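Local coordinates for DNMT2 (Spodoptera frugiperda, PDB 4H0N), which methylates cytosine 38 in the anticodon loop of tRNA(Asp) using S-adenosylmethionine, and also has DNA (cytosine-5)-methyltransferase activity, at residues A[67-72]-A[109-114]; A[154-159]-A[193-198]; A[221-226]-A[244-249]. The protein carries 3 engineered substitutions. One frame throughout, in Å; residues are numbered along the deposited sequence.

Contact 1. Residues A[67-72]-A[109-114]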
loop_
_atom_site.group_PDB
_atom_site.type_symbol
_atom_site.label_atom_id
_atom_site.label_comp_id
_atom_site.label_asym_id
_atom_site.label_seq_id
_atom_site.Cartn_x
_atom_site.Cartn_y
_atom_site.Cartn_z
ATOM N N LYS A 67 -0.382 25.537 13.237
ATOM C CA LYS A 67 -1.206 26.562 12.606
ATOM C C LYS A 67 -2.260 25.931 11.695
ATOM O O LYS A 67 -3.347 26.480 11.518
ATOM C CB LYS A 67 -0.336 27.570 11.845
ATOM C CG LYS A 67 -0.208 27.324 10.351
ATOM C CD LYS A 67 1.103 27.881 9.833
ATOM C CE LYS A 67 0.924 28.593 8.510
ATOM N NZ LYS A 67 1.659 29.880 8.544
ATOM N N TRP A 68 -1.939 24.765 11.137
ATOM C CA TRP A 68 -2.870 24.038 10.280
ATOM C C TRP A 68 -4.001 23.436 11.089
ATOM O O TRP A 68 -5.032 23.053 10.535
ATOM C CB TRP A 68 -2.149 22.924 9.537
ATOM C CG TRP A 68 -1.216 23.413 8.505
ATOM C CD1 TRP A 68 -1.171 24.660 7.962
ATOM C CD2 TRP A 68 -0.170 22.661 7.878
ATOM N NE1 TRP A 68 -0.160 24.736 7.033
ATOM C CE2 TRP A 68 0.465 23.525 6.965
ATOM C CE3 TRP A 68 0.286 21.348 8.009
ATOM C CZ2 TRP A 68 1.540 23.106 6.181
ATOM C CZ3 TRP A 68 1.350 20.940 7.230
ATOM C CH2 TRP A 68 1.964 21.815 6.327
ATOM N N ASN A 69 -3.781 23.342 12.397
ATOM C CA ASN A 69 -4.773 22.841 13.338
ATOM C C ASN A 69 -5.102 21.364 13.134
ATOM O O ASN A 69 -6.215 20.927 13.423
ATOM C CB ASN A 69 -6.046 23.696 13.295
ATOM C CG ASN A 69 -6.837 23.633 14.587
ATOM O OD1 ASN A 69 -6.269 23.644 15.678
ATOM N ND2 ASN A 69 -8.158 23.560 14.470
ATOM N N VAL A 70 -4.133 20.595 12.643
ATOM C CA VAL A 70 -4.323 19.156 12.487
ATOM C C VAL A 70 -4.446 18.479 13.852
ATOM O O VAL A 70 -3.826 18.911 14.826
ATOM C CB VAL A 70 -3.200 18.492 11.633
ATOM C CG1 VAL A 70 -2.492 19.528 10.778
ATOM C CG2 VAL A 70 -2.197 17.743 12.507
ATOM N N ASP A 71 -5.274 17.440 13.921
ATOM C CA ASP A 71 -5.446 16.666 15.145
ATOM C C ASP A 71 -5.178 15.205 14.847
ATOM O O ASP A 71 -5.117 14.373 15.754
ATOM C CB ASP A 71 -6.865 16.829 15.703
ATOM C CG ASP A 71 -7.935 16.253 14.780
ATOM O OD1 ASP A 71 -7.824 16.424 13.550
ATOM O OD2 ASP A 71 -8.892 15.630 15.285
ATOM N N THR A 72 -5.013 14.912 13.559
ATOM C CA THR A 72 -4.915 13.545 13.063
ATOM C C THR A 72 -3.818 13.422 12.016
ATOM O O THR A 72 -3.780 14.188 11.056
ATOM C CB THR A 72 -6.251 13.088 12.429
ATOM O OG1 THR A 72 -7.301 13.182 13.402
ATOM C CG2 THR A 72 -6.150 11.654 11.914
ATOM N N LEU A 109 3.918 18.173 19.125
ATOM C CA LEU A 109 2.724 18.148 18.295
ATOM C C LEU A 109 1.523 18.105 19.230
ATOM O O LEU A 109 0.756 17.141 19.238
ATOM C CB LEU A 109 2.745 16.948 17.345
ATOM C CG LEU A 109 3.890 16.981 16.320
ATOM C CD1 LEU A 109 3.854 15.793 15.366
ATOM C CD2 LEU A 109 3.895 18.291 15.540
ATOM N N ASP A 110 1.384 19.173 20.016
ATOM C CA ASP A 110 0.450 19.241 21.144
ATOM C C ASP A 110 -1.012 18.986 20.768
ATOM O O ASP A 110 -1.776 18.458 21.576
ATOM C CB ASP A 110 0.567 20.602 21.846
ATOM C CG ASP A 110 2.013 21.024 22.087
ATOM O OD1 ASP A 110 2.360 22.183 21.761
ATOM O OD2 ASP A 110 2.799 20.206 22.615
ATOM N N ASN A 111 -1.392 19.364 19.548
ATOM C CA ASN A 111 -2.768 19.229 19.075
ATOM C C ASN A 111 -3.085 17.838 18.520
ATOM O O ASN A 111 -4.240 17.401 18.558
ATOM C CB ASN A 111 -3.078 20.288 18.009
ATOM C CG ASN A 111 -4.577 20.520 17.815
ATOM O OD1 ASN A 111 -5.029 21.663 17.765
ATOM N ND2 ASN A 111 -5.347 19.443 17.701
ATOM N N VAL A 112 -2.075 17.157 17.989
ATOM C CA VAL A 112 -2.282 15.851 17.375
ATOM C C VAL A 112 -2.840 14.815 18.353
ATOM O O VAL A 112 -2.206 14.484 19.355
ATOM C CB VAL A 112 -0.995 15.324 16.736
ATOM C CG1 VAL A 112 -1.229 13.947 16.144
ATOM C CG2 VAL A 112 -0.514 16.291 15.664
ATOM N N ASP A 113 -4.036 14.309 18.047
ATOM C CA ASP A 113 -4.734 13.365 18.921
ATOM C C ASP A 113 -4.710 11.929 18.402
ATOM O O ASP A 113 -4.627 10.976 19.178
ATOM C CB ASP A 113 -6.188 13.800 19.129
ATOM C CG ASP A 113 -6.331 14.889 20.172
ATOM O OD1 ASP A 113 -5.544 14.894 21.141
ATOM O OD2 ASP A 113 -7.236 15.736 20.027
ATOM N N TYR A 114 -4.799 11.774 17.091
ATOM C CA TYR A 114 -4.878 10.451 16.508
ATOM C C TYR A 114 -3.788 10.248 15.470
ATOM O O TYR A 114 -3.583 11.088 14.599
ATOM C CB TYR A 114 -6.245 10.247 15.862
ATOM C CG TYR A 114 -7.411 10.659 16.729
ATOM C CD1 TYR A 114 -7.937 11.943 16.652
ATOM C CD2 TYR A 114 -8.002 9.760 17.610
ATOM C CE1 TYR A 114 -9.014 12.326 17.433
ATOM C CE2 TYR A 114 -9.080 10.132 18.395
ATOM C CZ TYR A 114 -9.581 11.416 18.304
ATOM O OH TYR A 114 -10.652 11.792 19.089
#

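Contact 2. Residues A[154-159]-A[193-198]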
loop_
_atom_site.group_PDB
_atom_site.type_symbol
_atom_site.label_atom_id
_atom_site.label_comp_id
_atom_site.label_asym_id
_atom_site.label_seq_id
_atom_site.Cartn_x
_atom_site.Cartn_y
_atom_site.Cartn_z
ATOM N N GLY A 154 -11.561 -9.909 3.796
ATOM C CA GLY A 154 -12.423 -10.321 2.700
ATOM C C GLY A 154 -11.995 -9.833 1.326
ATOM O O GLY A 154 -12.796 -9.812 0.390
ATOM N N VAL A 155 -10.732 -9.446 1.198
ATOM C CA VAL A 155 -10.197 -8.983 -0.076
ATOM C C VAL A 155 -9.198 -9.998 -0.625
ATOM O O VAL A 155 -8.261 -10.381 0.070
ATOM C CB VAL A 155 -9.525 -7.612 0.083
ATOM C CG1 VAL A 155 -9.054 -7.084 -1.262
ATOM C CG2 VAL A 155 -10.492 -6.635 0.737
ATOM N N PRO A 156 -9.403 -10.447 -1.874
ATOM C CA PRO A 156 -8.597 -11.523 -2.466
ATOM C C PRO A 156 -7.209 -11.058 -2.882
ATOM O O PRO A 156 -6.909 -10.999 -4.071
ATOM C CB PRO A 156 -9.409 -11.925 -3.701
ATOM C CG PRO A 156 -10.116 -10.680 -4.090
ATOM C CD PRO A 156 -10.432 -9.952 -2.806
ATOM N N ASN A 157 -6.374 -10.744 -1.899
ATOM C CA ASN A 157 -5.022 -10.276 -2.162
ATOM C C ASN A 157 -4.171 -10.325 -0.900
ATOM O O ASN A 157 -4.653 -10.040 0.199
ATOM C CB ASN A 157 -5.046 -8.855 -2.740
ATOM C CG ASN A 157 -3.656 -8.311 -3.010
ATOM O OD1 ASN A 157 -3.171 -7.431 -2.300
ATOM N ND2 ASN A 157 -3.005 -8.838 -4.036
ATOM N N SER A 158 -2.909 -10.707 -1.066
ATOM C CA SER A 158 -1.955 -10.698 0.032
ATOM C C SER A 158 -1.200 -9.376 0.064
ATOM O O SER A 158 -0.742 -8.886 -0.965
ATOM C CB SER A 158 -0.970 -11.861 -0.085
ATOM O OG SER A 158 -1.612 -13.100 0.147
ATOM N N ARG A 159 -1.079 -8.800 1.251
ATOM C CA ARG A 159 -0.355 -7.556 1.419
ATOM C C ARG A 159 -0.127 -7.367 2.905
ATOM O O ARG A 159 -0.676 -6.458 3.533
ATOM C CB ARG A 159 -1.134 -6.382 0.824
ATOM C CG ARG A 159 -0.283 -5.158 0.527
ATOM C CD ARG A 159 -1.074 -4.125 -0.253
ATOM N NE ARG A 159 -0.342 -2.875 -0.426
ATOM C CZ ARG A 159 0.513 -2.636 -1.417
ATOM N NH1 ARG A 159 0.763 -3.567 -2.331
ATOM N NH2 ARG A 159 1.124 -1.461 -1.491
ATOM N N HIS A 193 -14.000 -12.537 -1.735
ATOM C CA HIS A 193 -14.746 -12.841 -2.949
ATOM C C HIS A 193 -13.794 -13.181 -4.093
ATOM O O HIS A 193 -12.613 -12.841 -4.045
ATOM C CB HIS A 193 -15.642 -11.661 -3.332
ATOM C CG HIS A 193 -14.931 -10.346 -3.376
ATOM N ND1 HIS A 193 -13.860 -10.101 -4.214
ATOM C CD2 HIS A 193 -15.136 -9.196 -2.689
ATOM C CE1 HIS A 193 -13.441 -8.862 -4.036
ATOM N NE2 HIS A 193 -14.195 -8.292 -3.120
ATOM N N SER A 194 -14.312 -13.841 -5.125
ATOM C CA SER A 194 -13.520 -14.134 -6.313
ATOM C C SER A 194 -13.118 -12.841 -7.021
ATOM O O SER A 194 -13.447 -11.741 -6.571
ATOM C CB SER A 194 -14.303 -15.026 -7.273
ATOM O OG SER A 194 -15.327 -14.292 -7.918
ATOM N N LEU A 195 -12.411 -12.975 -8.139
ATOM C CA LEU A 195 -11.913 -11.814 -8.865
ATOM C C LEU A 195 -12.756 -11.440 -10.085
ATOM O O LEU A 195 -12.317 -10.650 -10.915
ATOM C CB LEU A 195 -10.471 -12.054 -9.301
ATOM C CG LEU A 195 -9.387 -12.155 -8.225
ATOM C CD1 LEU A 195 -8.131 -12.777 -8.821
ATOM C CD2 LEU A 195 -9.070 -10.795 -7.601
ATOM N N GLU A 196 -13.958 -11.995 -10.201
ATOM C CA GLU A 196 -14.804 -11.696 -11.352
ATOM C C GLU A 196 -15.352 -10.278 -11.325
ATOM O O GLU A 196 -15.452 -9.632 -12.370
ATOM C CB GLU A 196 -15.966 -12.674 -11.442
ATOM C CG GLU A 196 -15.549 -14.102 -11.632
ATOM C CD GLU A 196 -16.705 -14.980 -12.039
ATOM O OE1 GLU A 196 -16.718 -16.164 -11.647
ATOM O OE2 GLU A 196 -17.600 -14.480 -12.755
ATOM N N SER A 197 -15.721 -9.811 -10.133
ATOM C CA SER A 197 -16.273 -8.470 -9.957
ATOM C C SER A 197 -15.324 -7.430 -10.526
ATOM O O SER A 197 -15.747 -6.408 -11.070
ATOM C CB SER A 197 -16.536 -8.179 -8.476
ATOM O OG SER A 197 -16.024 -9.211 -7.651
ATOM N N ILE A 198 -14.034 -7.717 -10.411
ATOM C CA ILE A 198 -13.002 -6.798 -10.853
ATOM C C ILE A 198 -12.149 -7.400 -11.978
ATOM O O ILE A 198 -11.001 -7.796 -11.770
ATOM C CB ILE A 198 -12.163 -6.310 -9.651
ATOM C CG1 ILE A 198 -11.610 -7.491 -8.851
ATOM C CG2 ILE A 198 -13.043 -5.488 -8.721
ATOM C CD1 ILE A 198 -10.963 -7.094 -7.535
#

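Contact 3. Residues A[221-226]-A[244-249]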
loop_
_atom_site.group_PDB
_atom_site.type_symbol
_atom_site.label_atom_id
_atom_site.label_comp_id
_atom_site.label_asym_id
_atom_site.label_seq_id
_atom_site.Cartn_x
_atom_site.Cartn_y
_atom_site.Cartn_z
ATOM N N ASP A 221 2.975 -16.811 -10.446
ATOM C CA ASP A 221 1.752 -17.215 -9.764
ATOM C C ASP A 221 0.572 -16.797 -10.618
ATOM O O ASP A 221 0.373 -15.611 -10.870
ATOM C CB ASP A 221 1.616 -16.574 -8.386
ATOM C CG ASP A 221 0.296 -16.934 -7.717
ATOM O OD1 ASP A 221 -0.427 -16.016 -7.276
ATOM O OD2 ASP A 221 -0.025 -18.141 -7.644
ATOM N N ILE A 222 -0.213 -17.769 -11.060
ATOM C CA ILE A 222 -1.309 -17.476 -11.962
ATOM C C ILE A 222 -2.641 -17.347 -11.236
ATOM O O ILE A 222 -2.921 -18.084 -10.289
ATOM C CB ILE A 222 -1.430 -18.546 -13.059
ATOM C CG1 ILE A 222 -0.039 -19.019 -13.490
ATOM C CG2 ILE A 222 -2.249 -18.014 -14.234
ATOM C CD1 ILE A 222 0.300 -18.737 -14.929
ATOM N N CYS A 223 -3.455 -16.400 -11.687
ATOM C CA CYS A 223 -4.817 -16.254 -11.192
ATOM C C CYS A 223 -5.861 -16.424 -12.288
ATOM O O CYS A 223 -5.593 -16.186 -13.468
ATOM C CB CYS A 223 -4.997 -14.903 -10.512
ATOM S SG CYS A 223 -4.128 -14.808 -8.955
ATOM N N TYR A 224 -7.053 -16.837 -11.875
ATOM C CA TYR A 224 -8.178 -17.007 -12.780
ATOM C C TYR A 224 -9.369 -16.273 -12.175
ATOM O O TYR A 224 -9.278 -15.760 -11.060
ATOM C CB TYR A 224 -8.473 -18.494 -12.977
ATOM C CG TYR A 224 -7.212 -19.322 -13.076
ATOM C CD1 TYR A 224 -6.639 -19.613 -14.307
ATOM C CD2 TYR A 224 -6.580 -19.790 -11.931
ATOM C CE1 TYR A 224 -5.478 -20.354 -14.394
ATOM C CE2 TYR A 224 -5.419 -20.526 -12.007
ATOM C CZ TYR A 224 -4.874 -20.806 -13.238
ATOM O OH TYR A 224 -3.717 -21.545 -13.292
ATOM N N LYS A 225 -10.478 -16.206 -12.903
ATOM C CA LYS A 225 -11.653 -15.481 -12.423
ATOM C C LYS A 225 -12.228 -16.064 -11.128
ATOM O O LYS A 225 -12.873 -15.350 -10.358
ATOM C CB LYS A 225 -12.727 -15.433 -13.507
ATOM C CG LYS A 225 -13.199 -16.801 -13.956
ATOM C CD LYS A 225 -14.029 -16.698 -15.225
ATOM C CE LYS A 225 -13.984 -17.997 -16.019
ATOM N NZ LYS A 225 -14.912 -17.970 -17.184
ATOM N N THR A 226 -11.981 -17.350 -10.887
ATOM C CA THR A 226 -12.484 -18.025 -9.694
ATOM C C THR A 226 -11.538 -17.893 -8.498
ATOM O O THR A 226 -11.887 -18.282 -7.383
ATOM C CB THR A 226 -12.775 -19.530 -9.956
ATOM O OG1 THR A 226 -11.551 -20.226 -10.222
ATOM C CG2 THR A 226 -13.726 -19.702 -11.135
ATOM N N THR A 244 6.764 -10.155 -7.767
ATOM C CA THR A 244 6.267 -8.808 -8.014
ATOM C C THR A 244 4.743 -8.720 -8.043
ATOM O O THR A 244 4.175 -7.638 -7.888
ATOM C CB THR A 244 6.789 -8.291 -9.346
ATOM O OG1 THR A 244 6.233 -9.083 -10.400
ATOM C CG2 THR A 244 8.313 -8.380 -9.387
ATOM N N GLY A 245 4.085 -9.853 -8.251
ATOM C CA GLY A 245 2.638 -9.877 -8.303
ATOM C C GLY A 245 2.127 -11.055 -9.104
ATOM O O GLY A 245 2.905 -11.760 -9.746
ATOM N N SER A 246 0.816 -11.268 -9.068
ATOM C CA SER A 246 0.211 -12.378 -9.790
ATOM C C SER A 246 0.000 -12.088 -11.269
ATOM O O SER A 246 -0.050 -10.934 -11.703
ATOM C CB SER A 246 -1.120 -12.781 -9.153
ATOM O OG SER A 246 -0.915 -13.537 -7.974
ATOM N N ILE A 247 -0.127 -13.168 -12.030
ATOM C CA ILE A 247 -0.412 -13.119 -13.458
ATOM C C ILE A 247 -1.816 -13.687 -13.684
ATOM O O ILE A 247 -2.253 -14.573 -12.946
ATOM C CB ILE A 247 0.656 -13.919 -14.236
ATOM C CG1 ILE A 247 1.978 -13.158 -14.206
ATOM C CG2 ILE A 247 0.246 -14.154 -15.668
ATOM C CD1 ILE A 247 1.840 -11.718 -14.619
ATOM N N PHE A 248 -2.530 -13.163 -14.675
ATOM C CA PHE A 248 -3.901 -13.590 -14.926
ATOM C C PHE A 248 -4.086 -14.210 -16.307
ATOM O O PHE A 248 -3.413 -13.829 -17.267
ATOM C CB PHE A 248 -4.858 -12.408 -14.764
ATOM C CG PHE A 248 -6.265 -12.717 -15.170
ATOM C CD1 PHE A 248 -7.104 -13.407 -14.314
ATOM C CD2 PHE A 248 -6.746 -12.334 -16.411
ATOM C CE1 PHE A 248 -8.400 -13.710 -14.685
ATOM C CE2 PHE A 248 -8.039 -12.628 -16.787
ATOM C CZ PHE A 248 -8.870 -13.317 -15.923
ATOM N N THR A 249 -5.015 -15.159 -16.395
ATOM C CA THR A 249 -5.452 -15.709 -17.672
ATOM C C THR A 249 -6.947 -15.992 -17.627
ATOM O O THR A 249 -7.525 -16.129 -16.551
ATOM C CB THR A 249 -4.713 -17.005 -18.031
ATOM O OG1 THR A 249 -4.991 -17.339 -19.394
ATOM C CG2 THR A 249 -5.162 -18.145 -17.147
#

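Contact 1. Residues A[67-72]-A[109-114]
Two consecutive amides, Asp113 N and Tyr114 N, both donate to Asp71 O. Tyr114 N meets Asp71 O at 2.9 Å, in the carbonyl plane, whereas Asp113 N approaches the same oxygen from a position tilted out of that plane, with a C=O...N angle of 135°. A CA-H...O contact from Thr72 CA to Tyr114 O, 3.2 Å long, carries the pairing one step further, into a parallel bridge between Thr72 and Tyr114. This bridge opens the neighbouring parallel strands 72-75 and 114-119 of the seven-stranded mixed sheet, whose 3-2-1-4-5-7-6 order is the hallmark of class I methyltransferases. Ahead of them, Asn69 closes the preceding helix in a Schellman motif, and a type I turn spans Leu109 to Val112.

Val70 and Val112 make an apolar contact, lying side by side and pointing the same way, with Val70 CG2 3.9 Å from Val112 CG2.

From residues 67-72, polar atoms approach the Tyr114 ring, which also stacks with Phe332 and meets His4 steeply inclined. Thr72 OG1 lies obliquely to it, 3.5 Å from Tyr114 CD1. Asp71 CG sits between the backbone N and the carbonyl carbon (chi1 65°), which carries OD2 to the ring edge, in its plane, 3.9 Å from Tyr114 CE1, with the carboxylate nearly perpendicular to the ring. That carboxylate is held elsewhere, through OD1 by the amide of Lys5 and through OD2 by His4 ND1.

Contact 2. Residues A[154-159]-A[193-198]
Pro156 meets the imidazole of His193 obliquely, with Pro156 CD 3.4 Å from His193 CE1. The next ring carbon serves two neighbours: Pro156 CG lies 3.3 Å from His193 O and 3.7 Å from Leu195 CD2, as the proline and leucine side chains slide past each other in opposite directions. Gly154 O adds a contact over one face of the imidazole, offset toward the rim and 3.9 Å from His193 CD2.

The imidazole is steadied from within its own segment. Its CG stands between the backbone N and the carbonyl carbon (chi1 51°), and from there His193 ND1 donates to Ser194 O at 2.9 Å, a bond that limits rotation of the ring. Pro156 is the centre of an inverse gamma turn closed by Asn157 N to Val155 O, 2.8 Å, which turns the chain at the proline, whose ring points toward residues 193-198. The turn belongs to the loop between strands 141-148 and 161-168 of the large sheet; residues 193-198 lie on the chain that leaves this sheet, probably entering the smaller target-recognition domain of the C5-methyltransferase family. An alanine at Pro156 would lack the CG and CD atoms, which would probably open a gap between the His193 ring and the Leu195 methyl. On its other side, the turn is tied by Pro156 O to Ser230 OG.

Contact 3. Residues A[221-226]-A[244-249]
A small parallel sheet of two strands, 222-223 and 247-248, joins these segments, and its ladder follows the textbook parallel pattern in which one residue bonds to both neighbours of its partner. Ile247 does this around Ile222: Ile247 N donates to Asp221 O at 2.8 Å and 173°, and Ile247 O accepts from Cys223 N. Thr249 N donates to Cys223 O at 3.2 Å and, with the Cys223 N bond, completes the second bridge, Cys223 with Phe248. The strands are linked by a stretch containing no helix, so this is no classical beta-alpha-beta unit.

Side chains reinforce the opening end. Ser246 OG donates to Asp221 OD1 at 2.6 Å, on the anti side of the carboxylate and 23° out of its plane; Asp221 CG, anti to the backbone N (chi1 177°), brings the group there. The same OD1 forms a salt bridge with Arg229, which would probably favour the ionised acid, and Ser246 OG in turn accepts from Cys231 N. Cys223 SG packs 3.6 Å from Ser246 CB, on the face it shares with Phe248. There the Phe248 ring meets the backbone of Tyr224 and Lys225 in the opposite segment edge-on, with CE1 3.7 Å from Tyr224 C. At the far end, where helix 253-262 adds Val256, Tyr224 and Thr249 lie side by side, Tyr224 CD1 3.5 Å from the methyl Thr249 CG2.

How the contacts relate
The three contacts follow one another along the chain, each closing before the next opens, yet they gather in two regions. Contact 1 lies at the start of two strands of the large mixed sheet, with its centre about 36 Å from that of contact 2 and about 43 Å from that of contact 3, on the opposite side of the chain's centre. Contacts 2 and 3 are close neighbours, their centres about 11 Å apart, and they touch: Leu195 N and Lys225 O, 3.3 Å apart, probably form a hydrogen bond. Residues 154-159 are set between strands 141-148 and 161-168, so contact 2 probably lies where the cofactor-binding sheet meets the smaller domain.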